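Local coordinates for protein cyanophycinase-like exopeptidase (actinobacterium SCGC AAA027-L06, PDB 6NQC) that probably hydrolyses peptide bonds as a cyanophycinase-like serine exopeptidase of family S51, at residues A[24-32]-A[180-189]; A[231-242]-A[251-259]. One frame throughout, in Å; residues are numbered along the deposited sequence.

Contact 1 is buried near the middle of the chain, whereas contact 2, centred about 11 Å from the centre of contact 1, is only partly buried and reaches the surface. Both bring together the same two sheets: strands 26-29 and 232-236 belong to the large mixed sheet, strands 184-187 and 240-244 to the smaller one. Contact 1 is aliphatic at one end and, at the other, joins G30 and S31 to P188 and H189 of a likely catalytic triad. Contact 2 instead rests on six backbone hydrogen bonds, four in two short antiparallel ladders and two tying V234 to a turn, plus a bridging water. L28 packs on W232, V184 on F259, and N183 ND2 probably hydrogen-bonds to F259 O.

Contact 1: residues A[24-32]-A[180-189]; sequences GSLGLVGSG and IIENVRVIPH
The carbonyl oxygen of G30 receives the backbone N-H of H189, with O and N 3.0 Å apart; the bond is bent, 144° at the hydrogen, and the donor lies 33° off the carbonyl plane. The same oxygen sits over the centre of one face of the H189 imidazole, 3.5 Å above its plane, and P188 CB closes on it at 3.4 Å. S31 CB approaches the ring obliquely, 3.4 Å from H189 CE1, and S31 itself is held by a hydrogen bond from the backbone N of V220 to its OG. With G30 O over its face, H189 ND1 hydrogen-bonded to E219 and NE2 weakly to S154 OG, the ring is restrained from several directions, consistent with the Ser-His-Glu triad of a serine peptidase.

Further along, the contact turns aliphatic. L28 CD1 meets V186 CG2 at 3.8 Å, while L26 spreads its two methyls: CD1 reaches I180 CD1, and CD2 presses tightly on I181 CG2 at 3.5 Å. I181 CG2 is anti to its carbonyl carbon, and CG1 (chi1 50°) carries CD1 toward L28 CD2.

Strand 26-29 lies between strands 149-153 and 221-225 in the large sheet; helix 135-145 packs on L26 and I180, and strand 213-217 flanks L28 and V186.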
loop_
_atom_site.group_PDB
_atom_site.type_symbol
_atom_site.label_atom_id
_atom_site.label_comp_id
_atom_site.label_asym_id
_atom_site.label_seq_id
_atom_site.Cartn_x
_atom_site.Cartn_y
_atom_site.Cartn_z
ATOM N N GLY A 24 9.586 8.762 -4.075
ATOM C CA GLY A 24 8.723 9.156 -2.996
ATOM C C GLY A 24 8.719 8.167 -1.838
ATOM O O GLY A 24 9.202 7.032 -1.899
ATOM N N SER A 25 8.135 8.614 -0.743
ATOM C CA SER A 25 7.986 7.743 0.416
ATOM C C SER A 25 7.075 6.564 0.070
ATOM O O SER A 25 6.106 6.699 -0.687
ATOM C CB SER A 25 7.384 8.501 1.596
ATOM O OG SER A 25 8.287 9.538 1.987
ATOM N N LEU A 26 7.377 5.421 0.666
ATOM C CA LEU A 26 6.652 4.174 0.445
ATOM C C LEU A 26 6.170 3.653 1.793
ATOM O O LEU A 26 6.990 3.329 2.666
ATOM C CB LEU A 26 7.544 3.142 -0.241
ATOM C CG LEU A 26 6.832 1.892 -0.777
ATOM C CD1 LEU A 26 5.734 2.245 -1.715
ATOM C CD2 LEU A 26 7.892 1.062 -1.492
ATOM N N GLY A 27 4.855 3.527 1.941
ATOM C CA GLY A 27 4.237 3.066 3.171
ATOM C C GLY A 27 3.573 1.701 3.012
ATOM O O GLY A 27 2.766 1.484 2.109
ATOM N N LEU A 28 3.902 0.808 3.932
ATOM C CA LEU A 28 3.265 -0.509 4.053
ATOM C C LEU A 28 2.472 -0.556 5.347
ATOM O O LEU A 28 3.048 -0.458 6.442
ATOM C CB LEU A 28 4.331 -1.611 4.030
ATOM C CG LEU A 28 5.424 -1.460 2.974
ATOM C CD1 LEU A 28 6.517 -2.480 3.150
ATOM C CD2 LEU A 28 4.791 -1.559 1.603
ATOM N N VAL A 29 1.141 -0.690 5.245
ATOM C CA VAL A 29 0.254 -0.567 6.398
ATOM C C VAL A 29 -0.448 -1.893 6.645
ATOM O O VAL A 29 -1.006 -2.489 5.726
ATOM C CB VAL A 29 -0.757 0.561 6.186
ATOM C CG1 VAL A 29 -1.638 0.774 7.393
ATOM C CG2 VAL A 29 0.018 1.902 5.893
ATOM N N GLY A 30 -0.448 -2.333 7.898
ATOM C CA GLY A 30 -1.047 -3.623 8.234
ATOM C C GLY A 30 -2.564 -3.623 8.344
ATOM O O GLY A 30 -3.215 -4.646 8.072
ATOM N N SER A 31 -3.145 -2.495 8.719
ATOM C CA SER A 31 -4.597 -2.266 8.785
ATOM C C SER A 31 -4.773 -0.804 9.196
ATOM O O SER A 31 -3.820 -0.155 9.634
ATOM C CB SER A 31 -5.347 -3.180 9.772
ATOM O OG SER A 31 -5.234 -2.723 11.115
ATOM N N GLY A 32 -5.999 -0.311 9.083
ATOM C CA GLY A 32 -6.368 0.939 9.729
ATOM C C GLY A 32 -6.273 2.145 8.849
ATOM O O GLY A 32 -6.123 3.258 9.380
ATOM N N ILE A 180 7.077 -3.465 -6.979
ATOM C CA ILE A 180 7.920 -2.318 -6.691
ATOM C C ILE A 180 8.730 -2.420 -5.407
ATOM O O ILE A 180 9.672 -1.638 -5.225
ATOM C CB ILE A 180 7.064 -1.033 -6.654
ATOM C CG1 ILE A 180 5.999 -1.145 -5.594
ATOM C CG2 ILE A 180 6.524 -0.773 -8.057
ATOM C CD1 ILE A 180 5.492 0.193 -5.181
ATOM N N ILE A 181 8.359 -3.288 -4.475
ATOM C CA ILE A 181 9.309 -3.751 -3.476
ATOM C C ILE A 181 9.792 -5.105 -3.992
ATOM O O ILE A 181 9.056 -6.104 -3.995
ATOM C CB ILE A 181 8.712 -3.804 -2.082
ATOM C CG1 ILE A 181 7.379 -4.544 -2.031
ATOM C CG2 ILE A 181 8.436 -2.388 -1.582
ATOM C CD1 ILE A 181 6.798 -4.607 -0.666
ATOM N N GLU A 182 11.005 -5.140 -4.514
ATOM C CA GLU A 182 11.415 -6.318 -5.268
ATOM C C GLU A 182 11.753 -7.492 -4.364
ATOM O O GLU A 182 11.581 -8.659 -4.768
ATOM C CB GLU A 182 12.611 -5.977 -6.168
ATOM C CG GLU A 182 12.225 -5.724 -7.636
ATOM C CD GLU A 182 13.380 -5.184 -8.490
ATOM O OE1 GLU A 182 14.550 -5.585 -8.253
ATOM O OE2 GLU A 182 13.105 -4.357 -9.401
ATOM N N ASN A 183 12.266 -7.219 -3.163
ATOM C CA ASN A 183 12.783 -8.291 -2.312
ATOM C C ASN A 183 12.044 -8.425 -0.991
ATOM O O ASN A 183 12.514 -9.139 -0.101
ATOM C CB ASN A 183 14.278 -8.080 -2.053
ATOM C CG ASN A 183 14.564 -6.879 -1.201
ATOM O OD1 ASN A 183 13.889 -5.858 -1.293
ATOM N ND2 ASN A 183 15.585 -6.992 -0.363
ATOM N N VAL A 184 10.900 -7.777 -0.845
ATOM C CA VAL A 184 10.150 -7.814 0.397
ATOM C C VAL A 184 8.700 -8.150 0.063
ATOM O O VAL A 184 8.159 -7.685 -0.946
ATOM C CB VAL A 184 10.248 -6.476 1.157
ATOM C CG1 VAL A 184 9.412 -6.583 2.405
ATOM C CG2 VAL A 184 11.692 -6.147 1.455
ATOM N N ARG A 185 8.095 -8.977 0.890
ATOM C CA ARG A 185 6.660 -9.234 0.864
ATOM C C ARG A 185 6.087 -9.089 2.268
ATOM O O ARG A 185 6.740 -9.424 3.261
ATOM C CB ARG A 185 6.379 -10.616 0.321
ATOM C CG ARG A 185 4.901 -11.007 0.369
ATOM C CD ARG A 185 4.706 -12.320 -0.419
ATOM N NE ARG A 185 5.153 -13.539 0.255
ATOM C CZ ARG A 185 4.459 -14.236 1.153
ATOM N NH1 ARG A 185 3.272 -13.823 1.593
ATOM N NH2 ARG A 185 4.990 -15.327 1.658
ATOM N N VAL A 186 4.826 -8.658 2.328
ATOM C CA VAL A 186 4.152 -8.276 3.559
ATOM C C VAL A 186 2.965 -9.198 3.821
ATOM O O VAL A 186 2.108 -9.400 2.947
ATOM C CB VAL A 186 3.633 -6.819 3.484
ATOM C CG1 VAL A 186 2.649 -6.518 4.635
ATOM C CG2 VAL A 186 4.796 -5.864 3.423
ATOM N N ILE A 187 2.856 -9.663 5.061
ATOM C CA ILE A 187 1.642 -10.254 5.591
ATOM C C ILE A 187 0.985 -9.200 6.497
ATOM O O ILE A 187 1.571 -8.862 7.536
ATOM C CB ILE A 187 1.927 -11.548 6.358
ATOM C CG1 ILE A 187 2.582 -12.537 5.401
ATOM C CG2 ILE A 187 0.633 -12.107 6.881
ATOM C CD1 ILE A 187 3.191 -13.755 6.065
ATOM N N PRO A 188 -0.168 -8.663 6.124
ATOM C CA PRO A 188 -0.822 -7.635 6.947
ATOM C C PRO A 188 -1.648 -8.277 8.049
ATOM O O PRO A 188 -1.685 -9.472 8.169
ATOM C CB PRO A 188 -1.717 -6.912 5.948
ATOM C CG PRO A 188 -2.057 -7.968 4.891
ATOM C CD PRO A 188 -0.860 -8.900 4.839
ATOM N N HIS A 189 -2.332 -7.432 8.846
ATOM C CA HIS A 189 -3.230 -7.929 9.893
ATOM C C HIS A 189 -2.524 -9.042 10.669
ATOM O O HIS A 189 -3.149 -10.078 10.972
ATOM C CB HIS A 189 -4.531 -8.505 9.318
ATOM C CG HIS A 189 -5.397 -7.502 8.613
ATOM N ND1 HIS A 189 -6.274 -6.672 9.272
ATOM C CD2 HIS A 189 -5.568 -7.253 7.301
ATOM C CE1 HIS A 189 -6.908 -5.917 8.393
ATOM N NE2 HIS A 189 -6.485 -6.244 7.186
#

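Contact 2: residues A[231-242]-A[251-259]; sequences HWQVVGDAKVHI and LTAGESISF
The CD2-CE2 side of F259 lies over one face of the W232 indole, toward the rim, with F259 CD2 3.6 Å from W232 NE1 and the phenyl oblique at 34° to the five-membered ring. W232 CG, anti to the carbonyl carbon (chi1 -66°), places the indole there. I242 CD1 meets the F259 ring at its edge, while I242 CG1 touches L251 CD1 at 3.6 Å; the I242 and I257 side chains reach toward each other tip to tip. V234 CG2 packs on L251 CB at 3.7 Å.

Two antiparallel ladders hold these groups. W232 and I257 form a hydrogen-bonded pair (W232 N to I257 O 2.9 Å), making 256-257 the outermost strand of the large mixed sheet; V240 and L251 form another (V240 N to L251 O 2.8 Å), at edge strand 249-251 of the smaller sheet. Between them, a type II turn from T252 to E255 is tied to V234 by two backbone bonds; G254 N to V234 O is straight at the hydrogen (178°), though the donor stands above the carbonyl plane. E255 OE1 braces the turn, accepting from T252 N (2.8 Å) and T252 OG1.

A water donates to G236 O and A238 O and accepts from A253 N. Farther out, strand 221-225 pairs with 232-236, and L223 packs on W232, V234 and F259.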
loop_
_atom_site.group_PDB
_atom_site.type_symbol
_atom_site.label_atom_id
_atom_site.label_comp_id
_atom_site.label_asym_id
_atom_site.label_seq_id
_atom_site.Cartn_x
_atom_site.Cartn_y
_atom_site.Cartn_z
ATOM N N HIS A 231 16.379 3.327 4.643
ATOM C CA HIS A 231 15.951 2.431 5.703
ATOM C C HIS A 231 14.444 2.533 5.883
ATOM O O HIS A 231 13.779 3.449 5.411
ATOM C CB HIS A 231 16.659 2.745 7.030
ATOM C CG HIS A 231 16.325 4.091 7.572
ATOM N ND1 HIS A 231 16.843 5.252 7.040
ATOM C CD2 HIS A 231 15.514 4.467 8.592
ATOM C CE1 HIS A 231 16.361 6.290 7.709
ATOM N NE2 HIS A 231 15.554 5.841 8.658
ATOM N N TRP A 232 13.905 1.554 6.577
ATOM C CA TRP A 232 12.489 1.448 6.849
ATOM C C TRP A 232 12.250 1.690 8.326
ATOM O O TRP A 232 12.957 1.150 9.178
ATOM C CB TRP A 232 11.992 0.055 6.509
ATOM C CG TRP A 232 12.031 -0.308 5.066
ATOM C CD1 TRP A 232 13.083 -0.789 4.370
ATOM C CD2 TRP A 232 10.939 -0.212 4.147
ATOM N NE1 TRP A 232 12.722 -1.017 3.067
ATOM C CE2 TRP A 232 11.407 -0.655 2.905
ATOM C CE3 TRP A 232 9.608 0.225 4.263
ATOM C CZ2 TRP A 232 10.593 -0.704 1.779
ATOM C CZ3 TRP A 232 8.814 0.211 3.137
ATOM C CH2 TRP A 232 9.307 -0.263 1.912
ATOM N N GLN A 233 11.218 2.435 8.628
ATOM C CA GLN A 233 10.922 2.795 10.006
ATOM C C GLN A 233 9.501 2.401 10.354
ATOM O O GLN A 233 8.587 2.537 9.535
ATOM C CB GLN A 233 11.143 4.284 10.219
ATOM C CG GLN A 233 11.380 4.639 11.678
ATOM C CD GLN A 233 11.539 6.123 11.881
ATOM O OE1 GLN A 233 12.050 6.835 11.009
ATOM N NE2 GLN A 233 11.092 6.605 13.028
ATOM N N VAL A 234 9.346 1.870 11.559
ATOM C CA VAL A 234 8.082 1.368 12.060
ATOM C C VAL A 234 7.306 2.548 12.618
ATOM O O VAL A 234 7.891 3.436 13.253
ATOM C CB VAL A 234 8.294 0.308 13.155
ATOM C CG1 VAL A 234 6.933 -0.167 13.720
ATOM C CG2 VAL A 234 9.098 -0.845 12.663
ATOM N N VAL A 235 5.997 2.554 12.378
ATOM C CA VAL A 235 5.085 3.592 12.844
ATOM C C VAL A 235 3.814 2.920 13.360
ATOM O O VAL A 235 3.375 1.885 12.842
ATOM C CB VAL A 235 4.754 4.602 11.721
ATOM C CG1 VAL A 235 3.743 5.634 12.215
ATOM C CG2 VAL A 235 6.015 5.297 11.203
ATOM N N GLY A 236 3.225 3.513 14.387
ATOM C CA GLY A 236 1.912 3.098 14.828
ATOM C C GLY A 236 1.900 2.277 16.106
ATOM O O GLY A 236 2.802 2.322 16.939
ATOM N N ASP A 237 0.841 1.508 16.248
ATOM C CA ASP A 237 0.417 0.978 17.538
ATOM C C ASP A 237 1.058 -0.337 17.939
ATOM O O ASP A 237 1.167 -0.598 19.144
ATOM C CB ASP A 237 -1.112 0.831 17.529
ATOM C CG ASP A 237 -1.841 2.176 17.744
ATOM O OD1 ASP A 237 -1.170 3.211 17.941
ATOM O OD2 ASP A 237 -3.085 2.198 17.682
ATOM N N ALA A 238 1.509 -1.181 16.994
ATOM C CA ALA A 238 2.035 -2.485 17.372
ATOM C C ALA A 238 3.357 -2.828 16.680
ATOM O O ALA A 238 4.241 -1.976 16.577
ATOM C CB ALA A 238 0.973 -3.568 17.117
ATOM N N LYS A 239 3.522 -4.075 16.241
ATOM C CA LYS A 239 4.833 -4.541 15.818
ATOM C C LYS A 239 4.911 -4.894 14.335
ATOM O O LYS A 239 3.921 -5.195 13.669
ATOM C CB LYS A 239 5.271 -5.758 16.641
ATOM C CG LYS A 239 5.109 -5.587 18.149
ATOM C CD LYS A 239 5.619 -6.837 18.889
ATOM C CE LYS A 239 5.149 -6.893 20.348
ATOM N NZ LYS A 239 4.443 -8.185 20.650
ATOM N N VAL A 240 6.132 -4.827 13.845
ATOM C CA VAL A 240 6.533 -5.399 12.570
ATOM C C VAL A 240 7.412 -6.597 12.886
ATOM O O VAL A 240 8.366 -6.490 13.671
ATOM C CB VAL A 240 7.303 -4.392 11.708
ATOM C CG1 VAL A 240 7.914 -5.090 10.498
ATOM C CG2 VAL A 240 6.392 -3.266 11.296
ATOM N N HIS A 241 7.123 -7.714 12.244
ATOM C CA HIS A 241 7.818 -8.970 12.467
ATOM C C HIS A 241 8.661 -9.328 11.259
ATOM O O HIS A 241 8.155 -9.413 10.132
ATOM C CB HIS A 241 6.797 -10.061 12.761
ATOM C CG HIS A 241 5.778 -9.647 13.761
ATOM N ND1 HIS A 241 5.852 -10.009 15.092
ATOM C CD2 HIS A 241 4.677 -8.867 13.643
ATOM C CE1 HIS A 241 4.833 -9.488 15.746
ATOM N NE2 HIS A 241 4.102 -8.793 14.892
ATOM N N ILE A 242 9.957 -9.499 11.496
ATOM C CA ILE A 242 10.848 -10.028 10.464
ATOM C C ILE A 242 10.750 -11.542 10.501
ATOM O O ILE A 242 11.114 -12.169 11.492
ATOM C CB ILE A 242 12.286 -9.554 10.684
ATOM C CG1 ILE A 242 12.309 -8.049 10.904
ATOM C CG2 ILE A 242 13.175 -9.968 9.513
ATOM C CD1 ILE A 242 11.453 -7.250 9.900
ATOM N N LEU A 251 9.930 -5.485 15.850
ATOM C CA LEU A 251 10.213 -4.072 15.926
ATOM C C LEU A 251 8.948 -3.307 16.272
ATOM O O LEU A 251 7.866 -3.594 15.741
ATOM C CB LEU A 251 10.754 -3.550 14.582
ATOM C CG LEU A 251 12.038 -4.223 14.106
ATOM C CD1 LEU A 251 11.753 -5.472 13.316
ATOM C CD2 LEU A 251 12.869 -3.283 13.264
ATOM N N THR A 252 9.111 -2.287 17.118
ATOM C CA THR A 252 8.031 -1.388 17.478
ATOM C C THR A 252 8.292 -0.005 16.918
ATOM O O THR A 252 9.353 0.266 16.309
ATOM C CB THR A 252 7.868 -1.321 19.008
ATOM O OG1 THR A 252 9.086 -0.832 19.600
ATOM C CG2 THR A 252 7.527 -2.698 19.551
ATOM N N ALA A 253 7.334 0.890 17.194
ATOM C CA ALA A 253 7.362 2.260 16.714
ATOM C C ALA A 253 8.684 2.937 17.059
ATOM O O ALA A 253 9.159 2.894 18.196
ATOM C CB ALA A 253 6.193 3.061 17.316
ATOM N N GLY A 254 9.281 3.575 16.044
ATOM C CA GLY A 254 10.501 4.276 16.192
ATOM C C GLY A 254 11.710 3.514 15.682
ATOM O O GLY A 254 12.691 4.135 15.273
ATOM N N GLU A 255 11.650 2.184 15.682
ATOM C CA GLU A 255 12.784 1.372 15.278
ATOM C C GLU A 255 12.939 1.373 13.758
ATOM O O GLU A 255 11.988 1.605 13.002
ATOM C CB GLU A 255 12.633 -0.061 15.785
ATOM C CG GLU A 255 12.573 -0.174 17.293
ATOM C CD GLU A 255 12.703 -1.603 17.774
ATOM O OE1 GLU A 255 11.688 -2.141 18.275
ATOM O OE2 GLU A 255 13.829 -2.178 17.660
ATOM N N SER A 256 14.166 1.108 13.324
ATOM C CA SER A 256 14.564 1.156 11.926
ATOM C C SER A 256 15.200 -0.168 11.546
ATOM O O SER A 256 15.743 -0.850 12.405
ATOM C CB SER A 256 15.578 2.286 11.670
ATOM O OG SER A 256 14.930 3.544 11.605
ATOM N N ILE A 257 15.138 -0.505 10.255
ATOM C CA ILE A 257 15.813 -1.671 9.697
ATOM C C ILE A 257 16.059 -1.438 8.209
ATOM O O ILE A 257 15.269 -0.782 7.529
ATOM C CB ILE A 257 14.969 -2.953 9.941
ATOM C CG1 ILE A 257 15.777 -4.194 9.580
ATOM C CG2 ILE A 257 13.662 -2.873 9.153
ATOM C CD1 ILE A 257 15.174 -5.474 10.117
ATOM N N SER A 258 17.138 -2.018 7.690
ATOM C CA SER A 258 17.419 -1.985 6.258
ATOM C C SER A 258 17.138 -3.334 5.611
ATOM O O SER A 258 17.372 -4.391 6.206
ATOM C CB SER A 258 18.868 -1.540 5.992
ATOM O OG SER A 258 19.013 -0.155 6.280
ATOM N N PHE A 259 16.598 -3.296 4.406
ATOM C CA PHE A 259 16.377 -4.513 3.620
ATOM C C PHE A 259 17.286 -4.425 2.387
ATOM O O PHE A 259 16.917 -4.882 1.319
ATOM C CB PHE A 259 14.923 -4.667 3.191
ATOM C CG PHE A 259 13.982 -4.854 4.320
ATOM C CD1 PHE A 259 14.405 -5.417 5.519
ATOM C CD2 PHE A 259 12.688 -4.407 4.219
ATOM C CE1 PHE A 259 13.523 -5.566 6.562
ATOM C CE2 PHE A 259 11.819 -4.529 5.260
ATOM C CZ PHE A 259 12.220 -5.133 6.422
ATOM O OXT PHE A 259 18.366 -3.835 2.436
HETATM O O HOH W 1 4.555 0.301 17.825
#